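Local coordinates for hemerythrin HHE cation binding domain protein (PDB 6TYJ), which binds zinc and iron ions within a helical bundle of the hemerythrin HHE family, while its physiological role remains uncertain, at residues L43-E46 with L47-E50; I49-D52 with I53-I57; H77-H80 with R81-I84; A145-E148 with Q149-S153. One frame throughout, in Å; residues are numbered along the deposited sequence. Where two conformers were deposited one is given.

Contact 1. Residues L43-E46 with L47-E50; sequences LFDE and LLIE. With ZN (zinc ion), chain E.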
loop_
_atom_site.group_PDB
_atom_site.type_symbol
_atom_site.label_atom_id
_atom_site.label_comp_id
_atom_site.label_asym_id
_atom_site.label_seq_id
_atom_site.Cartn_x
_atom_site.Cartn_y
_atom_site.Cartn_z
ATOM N N LEU A 43 1.831 8.936 12.754
ATOM C CA LEU A 43 0.949 8.620 11.641
ATOM C C LEU A 43 1.739 8.118 10.440
ATOM O O LEU A 43 1.293 7.202 9.731
ATOM C CB LEU A 43 0.140 9.873 11.282
ATOM C CG LEU A 43 -1.035 10.216 12.207
ATOM C CD1 LEU A 43 -1.457 11.647 11.816
ATOM C CD2 LEU A 43 -2.215 9.236 12.080
ATOM N N PHE A 44 2.921 8.688 10.198
ATOM C CA PHE A 44 3.723 8.221 9.080
ATOM C C PHE A 44 4.182 6.777 9.294
ATOM O O PHE A 44 4.148 5.983 8.351
ATOM C CB PHE A 44 4.924 9.132 8.864
ATOM C CG PHE A 44 5.732 8.761 7.665
ATOM C CD1 PHE A 44 5.182 8.861 6.401
ATOM C CD2 PHE A 44 7.055 8.329 7.799
ATOM C CE1 PHE A 44 5.932 8.493 5.268
ATOM C CE2 PHE A 44 7.812 7.992 6.669
ATOM C CZ PHE A 44 7.246 8.087 5.412
ATOM N N ASP A 45 4.610 6.425 10.510
ATOM C CA ASP A 45 4.917 5.016 10.792
ATOM C C ASP A 45 3.709 4.129 10.533
ATOM O O ASP A 45 3.849 2.992 10.039
ATOM C CB ASP A 45 5.351 4.845 12.237
ATOM C CG ASP A 45 6.769 5.301 12.498
ATOM O OD1 ASP A 45 7.538 5.555 11.543
ATOM O OD2 ASP A 45 7.108 5.381 13.693
ATOM N N GLU A 46 2.514 4.586 10.939
ATOM C CA GLU A 46 1.312 3.771 10.723
ATOM C C GLU A 46 1.080 3.552 9.242
ATOM O O GLU A 46 0.735 2.436 8.815
ATOM C CB GLU A 46 0.093 4.453 11.354
ATOM C CG GLU A 46 0.160 4.514 12.870
ATOM C CD GLU A 46 -0.972 5.326 13.474
ATOM O OE1 GLU A 46 -2.147 5.081 13.130
ATOM O OE2 GLU A 46 -0.676 6.209 14.299
ATOM N N LEU A 47 1.318 4.594 8.435
ATOM C CA LEU A 47 1.193 4.467 6.982
ATOM C C LEU A 47 2.196 3.467 6.424
ATOM O O LEU A 47 1.845 2.648 5.561
ATOM C CB LEU A 47 1.380 5.837 6.317
ATOM C CG LEU A 47 1.407 5.815 4.775
ATOM C CD1 LEU A 47 0.101 5.231 4.200
ATOM C CD2 LEU A 47 1.610 7.250 4.242
ATOM N N LEU A 48 3.439 3.500 6.915
ATOM C CA LEU A 48 4.441 2.562 6.416
ATOM C C LEU A 48 4.006 1.129 6.697
ATOM O O LEU A 48 4.233 0.237 5.867
ATOM C CB LEU A 48 5.808 2.838 7.049
ATOM C CG LEU A 48 6.539 4.142 6.668
ATOM C CD1 LEU A 48 7.824 4.311 7.463
ATOM C CD2 LEU A 48 6.781 4.218 5.142
ATOM N N ILE A 49 3.444 0.872 7.885
ATOM C CA ILE A 49 2.962 -0.479 8.208
ATOM C C ILE A 49 1.885 -0.908 7.220
ATOM O O ILE A 49 1.943 -2.006 6.631
ATOM C CB ILE A 49 2.450 -0.519 9.661
ATOM C CG1 ILE A 49 3.619 -0.341 10.643
ATOM C CG2 ILE A 49 1.633 -1.792 9.927
ATOM C CD1 ILE A 49 3.191 -0.093 12.060
ATOM N N GLU A 50 0.869 -0.058 7.022
ATOM C CA GLU A 50 -0.230 -0.418 6.137
ATOM C C GLU A 50 0.253 -0.557 4.704
ATOM O O GLU A 50 -0.211 -1.436 3.976
ATOM C CB GLU A 50 -1.370 0.621 6.242
ATOM C CG GLU A 50 -1.996 0.669 7.646
ATOM C CD GLU A 50 -2.392 -0.696 8.174
ATOM O OE1 GLU A 50 -3.130 -1.422 7.476
ATOM O OE2 GLU A 50 -1.987 -1.023 9.312
HETATM ZN ZN ZN E . -2.842 7.348 14.965
HETATM O O HOH W 1 -0.713 0.828 10.876
HETATM O O HOH W 2 -4.935 8.684 14.945
#
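Phe44 and Leu48, one helical turn apart, form the main apolar meeting. Leu48 CG sits over one face of the Phe44 ring, offset toward the rim, with 4.3 Å from CG to the ring centroid, a CH-pi contact. The two methyls reach the outer end of the ring: Leu48 CD1 lies 3.8 Å from Phe44 CE2, while Leu48 CD2 meets CZ. Phe44 CB points back from the next turn, but with CG anti to the backbone N (chi1 -176°) the ring comes round beside Leu48. Leu47 approaches the same ring more loosely and obliquely through CD2. A flat aromatic suits this place because it offers a broad face to Leu48 and also meets the leucines of helix 70-91.

In the backbone, the amides of Leu47, Leu48, Ile49 and Glu50 bond to the carbonyls four residues earlier. Glu46 O serves twice, accepting Glu50 N at 3.1 Å and a water at 3.0 Å; that water also donates to Glu50 OE2 at 2.7 Å. Glu50 OE1 turns to His19 and Arg151. Metal binding falls to the extended Glu46, whose OE2 binds a zinc ion at 2.5 Å, a long bond, alongside a water.

Neighbours cover the apolar side chains of helix 38-65 here: Leu43 and Leu47 face helix 12-32, Phe44 and Leu48 face helix 70-91 and the short helix 163-168, and Ile49 packs on helix 133-161.

Contact 2. Residues I49-D52 with I53-I57; sequences IELD and IHFRI. With ZN (zinc ion), chain B.
Asp52 and Arg56 form an i to i+4 salt bridge along helix 38-65, the second helix of the hemerythrin four-helix bundle. Arg56 N bonds to Asp52 O, and Arg56 CB lies 3.6 Å from the same oxygen. CG comes closer to it, at 3.3 Å. CD then moves on toward the carboxylate, passing 3.8 Å from Asp52 OD1, and the extended chain delivers NE to that oxygen in a hydrogen bond of 2.9 Å with an N-H...O angle of 157°. The bond uses the syn side of OD1, with NE somewhat out of the carboxylate plane; the carboxylate and guanidinium planes stand 75° apart. Asp52 contributes by setting CG anti to its own N (chi1 179°), which swings the short acid toward the following turn. Aspartate and arginine suit this spacing because the long arginine spans the turn, and the short aspartate holds its carboxylate close to the helix where NE can meet it.

Away from the salt bridge the contacts are largely apolar. In one of the two conformers of Leu51, CD1 stands over the centre of the Phe55 ring, 3.6 Å from its centroid, a CH-pi contact. Ile53 lies alongside Glu50, placing CD1 against the carboxylate of that acid, 3.6 Å from Glu50 OE1, an oxygen held by His19 and Arg151.

His54 points into the bundle. Its ND1 is hydrogen-bonded to His19, which probably fixes the rotation of the ring. Together with His20, Glu58, His114 and Glu118 it holds a zinc ion, which His54 NE2 binds at 2.1 Å.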
loop_
_atom_site.group_PDB
_atom_site.type_symbol
_atom_site.label_atom_id
_atom_site.label_comp_id
_atom_site.label_asym_id
_atom_site.label_seq_id
_atom_site.Cartn_x
_atom_site.Cartn_y
_atom_site.Cartn_z
ATOM N N ILE A 49 3.444 0.872 7.885
ATOM C CA ILE A 49 2.962 -0.479 8.208
ATOM C C ILE A 49 1.885 -0.908 7.220
ATOM O O ILE A 49 1.943 -2.006 6.631
ATOM C CB ILE A 49 2.450 -0.519 9.661
ATOM C CG1 ILE A 49 3.619 -0.341 10.643
ATOM C CG2 ILE A 49 1.633 -1.792 9.927
ATOM C CD1 ILE A 49 3.191 -0.093 12.060
ATOM N N GLU A 50 0.869 -0.058 7.022
ATOM C CA GLU A 50 -0.230 -0.418 6.137
ATOM C C GLU A 50 0.253 -0.557 4.704
ATOM O O GLU A 50 -0.211 -1.436 3.976
ATOM C CB GLU A 50 -1.370 0.621 6.242
ATOM C CG GLU A 50 -1.996 0.669 7.646
ATOM C CD GLU A 50 -2.392 -0.696 8.174
ATOM O OE1 GLU A 50 -3.130 -1.422 7.476
ATOM O OE2 GLU A 50 -1.987 -1.023 9.312
ATOM N N LEU A 51 1.196 0.291 4.282
ATOM C CA LEU A 51 1.718 0.198 2.922
ATOM C C LEU A 51 2.466 -1.112 2.716
ATOM O O LEU A 51 2.265 -1.791 1.705
ATOM C CB LEU A 51 2.628 1.394 2.618
ATOM C CG LEU A 51 3.345 1.429 1.265
ATOM C CD1 LEU A 51 2.376 1.149 0.124
ATOM C CD2 LEU A 51 4.062 2.770 1.043
ATOM N N ASP A 52 3.351 -1.459 3.656
ATOM C CA ASP A 52 4.067 -2.740 3.625
ATOM C C ASP A 52 3.110 -3.894 3.394
ATOM O O ASP A 52 3.295 -4.702 2.469
ATOM C CB ASP A 52 4.822 -2.918 4.949
ATOM C CG ASP A 52 5.593 -4.219 5.040
ATOM O OD1 ASP A 52 5.960 -4.780 4.000
ATOM O OD2 ASP A 52 5.831 -4.675 6.167
ATOM N N ILE A 53 2.066 -3.985 4.210
ATOM C CA ILE A 53 1.218 -5.168 4.102
ATOM C C ILE A 53 0.332 -5.106 2.866
ATOM O O ILE A 53 -0.042 -6.159 2.306
ATOM C CB ILE A 53 0.409 -5.386 5.383
ATOM C CG1 ILE A 53 -0.683 -4.359 5.553
ATOM C CG2 ILE A 53 1.325 -5.343 6.606
ATOM C CD1 ILE A 53 -1.271 -4.430 6.993
ATOM N N HIS A 54 0.008 -3.897 2.403
ATOM C CA HIS A 54 -0.823 -3.744 1.223
ATOM C C HIS A 54 -0.130 -4.264 -0.023
ATOM O O HIS A 54 -0.713 -5.062 -0.784
ATOM C CB HIS A 54 -1.163 -2.275 1.039
ATOM C CG HIS A 54 -2.144 -2.034 -0.051
ATOM N ND1 HIS A 54 -3.493 -2.217 0.119
ATOM C CD2 HIS A 54 -1.975 -1.612 -1.326
ATOM C CE1 HIS A 54 -4.123 -1.917 -1.005
ATOM N NE2 HIS A 54 -3.218 -1.558 -1.897
ATOM N N PHE A 55 1.120 -3.832 -0.247
ATOM C CA PHE A 55 1.849 -4.307 -1.418
ATOM C C PHE A 55 2.088 -5.804 -1.335
ATOM O O PHE A 55 2.081 -6.477 -2.369
ATOM C CB PHE A 55 3.167 -3.552 -1.596
ATOM C CG PHE A 55 2.994 -2.184 -2.199
ATOM C CD1 PHE A 55 1.727 -1.658 -2.403
ATOM C CD2 PHE A 55 4.101 -1.449 -2.591
ATOM C CE1 PHE A 55 1.555 -0.387 -2.966
ATOM C CE2 PHE A 55 3.943 -0.195 -3.148
ATOM C CZ PHE A 55 2.664 0.335 -3.341
ATOM N N ARG A 56 2.285 -6.341 -0.125
ATOM C CA ARG A 56 2.519 -7.784 -0.001
ATOM C C ARG A 56 1.269 -8.580 -0.335
ATOM O O ARG A 56 1.361 -9.611 -1.027
ATOM C CB ARG A 56 2.998 -8.121 1.405
ATOM C CG ARG A 56 4.439 -7.746 1.670
ATOM C CD ARG A 56 4.894 -8.284 3.010
ATOM N NE ARG A 56 6.138 -7.649 3.411
ATOM C CZ ARG A 56 7.336 -8.175 3.210
ATOM N NH1 ARG A 56 7.449 -9.355 2.621
ATOM N NH2 ARG A 56 8.419 -7.529 3.616
ATOM N N ILE A 57 0.098 -8.168 0.178
ATOM C CA ILE A 57 -1.072 -8.954 -0.195
ATOM C C ILE A 57 -1.361 -8.818 -1.680
ATOM O O ILE A 57 -1.799 -9.812 -2.300
ATOM C CB ILE A 57 -2.323 -8.651 0.658
ATOM C CG1 ILE A 57 -2.898 -7.264 0.398
ATOM C CG2 ILE A 57 -2.036 -8.868 2.148
ATOM C CD1 ILE A 57 -4.235 -7.085 1.097
HETATM ZN ZN ZN B . -3.594 -1.283 -3.949
#

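Contact 3. Residues H77-H80 with R81-I84; sequences HAEH and RQVI. With ZN (zinc ion), chain D.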
loop_
_atom_site.group_PDB
_atom_site.type_symbol
_atom_site.label_atom_id
_atom_site.label_comp_id
_atom_site.label_asym_id
_atom_site.label_seq_id
_atom_site.Cartn_x
_atom_site.Cartn_y
_atom_site.Cartn_z
ATOM N N HIS A 77 3.077 -4.046 -11.126
ATOM C CA HIS A 77 4.324 -4.210 -10.397
ATOM C C HIS A 77 5.262 -3.030 -10.608
ATOM O O HIS A 77 5.957 -2.612 -9.673
ATOM C CB HIS A 77 4.993 -5.490 -10.836
ATOM C CG HIS A 77 4.369 -6.708 -10.234
ATOM N ND1 HIS A 77 3.871 -7.744 -10.993
ATOM C CD2 HIS A 77 4.173 -7.059 -8.943
ATOM C CE1 HIS A 77 3.394 -8.685 -10.193
ATOM N NE2 HIS A 77 3.580 -8.303 -8.944
ATOM N N ALA A 78 5.322 -2.502 -11.833
ATOM C CA ALA A 78 6.101 -1.282 -12.046
ATOM C C ALA A 78 5.542 -0.108 -11.245
ATOM O O ALA A 78 6.312 0.726 -10.761
ATOM C CB ALA A 78 6.154 -0.950 -13.541
ATOM N N GLU A 79 4.214 -0.016 -11.074
ATOM C CA GLU A 79 3.645 1.042 -10.228
ATOM C C GLU A 79 4.056 0.876 -8.764
ATOM O O GLU A 79 4.218 1.861 -8.039
ATOM C CB GLU A 79 2.116 1.054 -10.344
ATOM C CG GLU A 79 1.552 1.614 -11.646
ATOM C CD GLU A 79 1.523 3.130 -11.670
ATOM O OE1 GLU A 79 1.343 3.709 -12.771
ATOM O OE2 GLU A 79 1.685 3.735 -10.587
ATOM N N HIS A 80 4.182 -0.365 -8.285
ATOM C CA HIS A 80 4.737 -0.537 -6.947
ATOM C C HIS A 80 6.137 0.048 -6.867
ATOM O O HIS A 80 6.476 0.731 -5.894
ATOM C CB HIS A 80 4.785 -2.007 -6.576
ATOM C CG HIS A 80 3.475 -2.567 -6.127
ATOM N ND1 HIS A 80 3.364 -3.858 -5.659
ATOM C CD2 HIS A 80 2.227 -2.048 -6.102
ATOM C CE1 HIS A 80 2.106 -4.101 -5.339
ATOM N NE2 HIS A 80 1.394 -3.024 -5.600
ATOM N N ARG A 81 6.964 -0.207 -7.883
ATOM C CA ARG A 81 8.307 0.379 -7.908
ATOM C C ARG A 81 8.247 1.892 -7.848
ATOM O O ARG A 81 9.107 2.522 -7.239
ATOM C CB ARG A 81 9.063 -0.028 -9.168
ATOM C CG ARG A 81 9.312 -1.498 -9.262
ATOM C CD ARG A 81 10.426 -1.821 -10.261
ATOM N NE ARG A 81 10.490 -3.259 -10.461
ATOM C CZ ARG A 81 11.169 -4.081 -9.669
ATOM N NH1 ARG A 81 11.173 -5.383 -9.910
ATOM N NH2 ARG A 81 11.847 -3.589 -8.634
ATOM N N GLN A 82 7.280 2.486 -8.546
ATOM C CA GLN A 82 7.116 3.932 -8.526
ATOM C C GLN A 82 6.919 4.425 -7.101
ATOM O O GLN A 82 7.515 5.422 -6.667
ATOM C CB GLN A 82 5.913 4.338 -9.379
ATOM C CG GLN A 82 6.120 4.243 -10.905
ATOM C CD GLN A 82 7.133 5.273 -11.386
ATOM O OE1 GLN A 82 8.323 5.194 -11.059
ATOM N NE2 GLN A 82 6.657 6.293 -12.129
ATOM N N VAL A 83 6.038 3.757 -6.367
ATOM C CA VAL A 83 5.766 4.173 -4.997
ATOM C C VAL A 83 7.001 3.978 -4.120
ATOM O O VAL A 83 7.363 4.866 -3.332
ATOM C CB VAL A 83 4.540 3.416 -4.463
ATOM C CG1 VAL A 83 4.329 3.728 -2.996
ATOM C CG2 VAL A 83 3.319 3.812 -5.253
ATOM N N ILE A 84 7.663 2.814 -4.229
ATOM C CA ILE A 84 8.826 2.542 -3.378
ATOM C C ILE A 84 9.970 3.507 -3.691
ATOM O O ILE A 84 10.639 4.014 -2.781
ATOM C CB ILE A 84 9.253 1.062 -3.521
ATOM C CG1 ILE A 84 8.177 0.125 -2.964
ATOM C CG2 ILE A 84 10.555 0.822 -2.795
ATOM C CD1 ILE A 84 8.413 -1.340 -3.331
HETATM ZN ZN ZN D . 5.088 -5.187 -5.495
HETATM O O HOH W 3 3.436 6.228 -12.871
HETATM O O HOH W 4 6.377 -4.290 -4.259
HETATM O O HOH W 5 6.002 -5.492 -7.145
#
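The imidazole of His80, whose carbonyl holds Ile84 one turn further on, is stacked against the ring of Phe55 and carries metal at its edge. ND1 binds a zinc ion at 2.2 Å, and NE2 binds a second zinc, so one ring bridges two metals. The imidazole of His77 stands in an edge-to-face meeting with Tyr63, and its CD2 is 4.0 Å from the zinc on His80 ND1. That zinc is also bound by two waters, at 2.0 and 1.9 Å, and by Asp59; the zinc on NE2 is also bound by Glu58 and His114.

Helix 70-91 thus gives the hemerythrin-type bundle a metal-binding histidine, set inward with CG anti to the carbonyl carbon (chi1 -79°). Beneath the ring the helix is regular: Ile84 N bonds to His80 O at 2.9 Å, and the CG1 of Ile84 rests on that oxygen. The side chain of Val83, compact and apolar, touches Phe107, Val110 and Leu111 of helix 100-121.

The outward side is polar. A water donates to Glu79 OE1 at 3.3 Å and accepts a weak hydrogen bond from Gln82 NE2, whose chain bends at chi2; the water bridges the remaining gap.

Contact 4. Residues A145-E148 with Q149-S153; sequences ARME and QYRGS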
loop_
_atom_site.group_PDB
_atom_site.type_symbol
_atom_site.label_atom_id
_atom_site.label_comp_id
_atom_site.label_asym_id
_atom_site.label_seq_id
_atom_site.Cartn_x
_atom_site.Cartn_y
_atom_site.Cartn_z
ATOM N N ALA A 145 -6.998 -12.561 6.133
ATOM C CA ALA A 145 -6.175 -13.225 7.143
ATOM C C ALA A 145 -4.696 -12.909 6.948
ATOM O O ALA A 145 -3.971 -12.700 7.921
ATOM C CB ALA A 145 -6.411 -14.745 7.114
ATOM N N ARG A 146 -4.214 -12.943 5.704
ATOM C CA ARG A 146 -2.815 -12.657 5.475
ATOM C C ARG A 146 -2.485 -11.221 5.878
ATOM O O ARG A 146 -1.370 -10.956 6.344
ATOM C CB ARG A 146 -2.471 -12.926 4.015
ATOM C CG ARG A 146 -0.985 -13.033 3.723
ATOM C CD ARG A 146 -0.334 -14.337 4.262
ATOM N NE ARG A 146 -0.800 -15.543 3.559
ATOM C CZ ARG A 146 -0.292 -15.992 2.408
ATOM N NH1 ARG A 146 0.719 -15.353 1.813
ATOM N NH2 ARG A 146 -0.802 -17.082 1.849
ATOM N N MET A 147 -3.445 -10.289 5.739
ATOM C CA MET A 147 -3.193 -8.913 6.168
ATOM C C MET A 147 -2.901 -8.849 7.664
ATOM O O MET A 147 -1.976 -8.145 8.093
ATOM C CB MET A 147 -4.378 -8.010 5.811
ATOM C CG MET A 147 -4.035 -6.535 5.764
ATOM S SD MET A 147 -5.481 -5.497 5.435
ATOM C CE MET A 147 -6.250 -6.381 4.095
ATOM N N GLU A 148 -3.671 -9.582 8.478
ATOM C CA GLU A 148 -3.409 -9.621 9.912
ATOM C C GLU A 148 -2.030 -10.224 10.200
ATOM O O GLU A 148 -1.259 -9.702 11.017
ATOM C CB GLU A 148 -4.502 -10.435 10.612
ATOM C CG GLU A 148 -4.181 -10.743 12.068
ATOM C CD GLU A 148 -4.854 -9.796 13.046
ATOM O OE1 GLU A 148 -5.871 -9.169 12.679
ATOM O OE2 GLU A 148 -4.363 -9.687 14.187
ATOM N N GLN A 149 -1.707 -11.342 9.545
ATOM C CA GLN A 149 -0.388 -11.936 9.731
ATOM C C GLN A 149 0.719 -10.967 9.319
ATOM O O GLN A 149 1.713 -10.791 10.040
ATOM C CB GLN A 149 -0.306 -13.226 8.927
ATOM C CG GLN A 149 1.077 -13.834 8.870
ATOM C CD GLN A 149 1.169 -14.793 7.700
ATOM O OE1 GLN A 149 0.284 -15.631 7.510
ATOM N NE2 GLN A 149 2.203 -14.647 6.899
ATOM N N TYR A 150 0.561 -10.318 8.161
ATOM C CA TYR A 150 1.598 -9.399 7.706
ATOM C C TYR A 150 1.685 -8.167 8.604
ATOM O O TYR A 150 2.773 -7.615 8.814
ATOM C CB TYR A 150 1.329 -8.955 6.266
ATOM C CG TYR A 150 1.564 -10.002 5.201
ATOM C CD1 TYR A 150 2.263 -11.158 5.467
ATOM C CD2 TYR A 150 1.128 -9.764 3.900
ATOM C CE1 TYR A 150 2.481 -12.103 4.470
ATOM C CE2 TYR A 150 1.343 -10.683 2.897
ATOM C CZ TYR A 150 2.010 -11.851 3.196
ATOM O OH TYR A 150 2.215 -12.800 2.199
ATOM N N ARG A 151 0.561 -7.712 9.148
ATOM C CA ARG A 151 0.660 -6.586 10.065
ATOM C C ARG A 151 1.432 -6.971 11.321
ATOM O O ARG A 151 2.227 -6.178 11.832
ATOM C CB ARG A 151 -0.726 -6.040 10.412
ATOM C CG ARG A 151 -0.617 -4.711 11.160
ATOM C CD ARG A 151 -1.973 -4.076 11.480
ATOM N NE ARG A 151 -2.719 -3.599 10.318
ATOM C CZ ARG A 151 -3.776 -4.204 9.784
ATOM N NH1 ARG A 151 -4.233 -5.357 10.290
ATOM N NH2 ARG A 151 -4.383 -3.654 8.742
ATOM N N GLY A 152 1.229 -8.197 11.811
ATOM C CA GLY A 152 2.009 -8.665 12.949
ATOM C C GLY A 152 3.499 -8.657 12.673
ATOM O O GLY A 152 4.291 -8.200 13.497
ATOM N N SER A 153 3.908 -9.190 11.513
ATOM C CA SER A 153 5.338 -9.213 11.225
ATOM C C SER A 153 5.877 -7.820 10.919
ATOM O O SER A 153 7.020 -7.521 11.289
ATOM C CB SER A 153 5.645 -10.206 10.094
ATOM O OG SER A 153 4.914 -9.922 8.920
#
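The amides of Gln149, Tyr150, Arg151 and Gly152 bond to the carbonyls of Ala145, Arg146, Met147 and Glu148 in regular alpha-helical fashion, the bond from Tyr150 N to Arg146 O being short at 2.7 Å. Arg146 and Tyr150 dominate among the side chains. Arg146 CG lies over one face of the phenol ring, 3.5 Å from its centroid and offset toward the rim, a CH-pi contact. From there the chain bends at chi2 (72°) and again at chi3, bringing the guanidinium round beyond the ring so that NH1 donates to Tyr150 OH at 3.0 Å. The acceptor lies close to the guanidinium plane, which stands nearly upright to the ring. The hydroxyl also has a weak hydrogen bond with Asp60. Gln149 runs beside Arg146, its OE1 3.6 Å from Arg146 CD, and its amide is almost parallel to the guanidinium. A long flexible arginine suits this place, able to lay methylenes on a ring and still reach its hydroxyl.

Arg151 runs beside Met147, but its NH2 is committed to a salt bridge with Glu50. Met147, Tyr150 and Arg151 lie against helices 12-32 and 38-65, so helix 133-161 packs as an extra helix on the hemerythrin-type four-helix bundle.

Contacts 1 and 2 follow each other on helix 38-65, share Ile49 and Glu50, and have centres about 10 Å apart. Contact 2 is the hub. It meets contact 3 where Phe55 CD1 lies 3.5 Å from His80 NE2; His54 and His80 bind different zincs, linked by the shared ligands Glu58 and His114. Contact 4 meets it where Arg56 CB and Tyr150 CE2 are 3.4 Å apart, and the salt bridge from Arg151 NH2 to the shared Glu50 OE1, at 2.9 Å, joins contact 4 to contacts 1 and 2 alike. Contacts 3 and 4 do not touch: their centres lie about 21 Å apart, on opposite sides of the chain's centre. The zinc of contact 1 is separate from the central cluster.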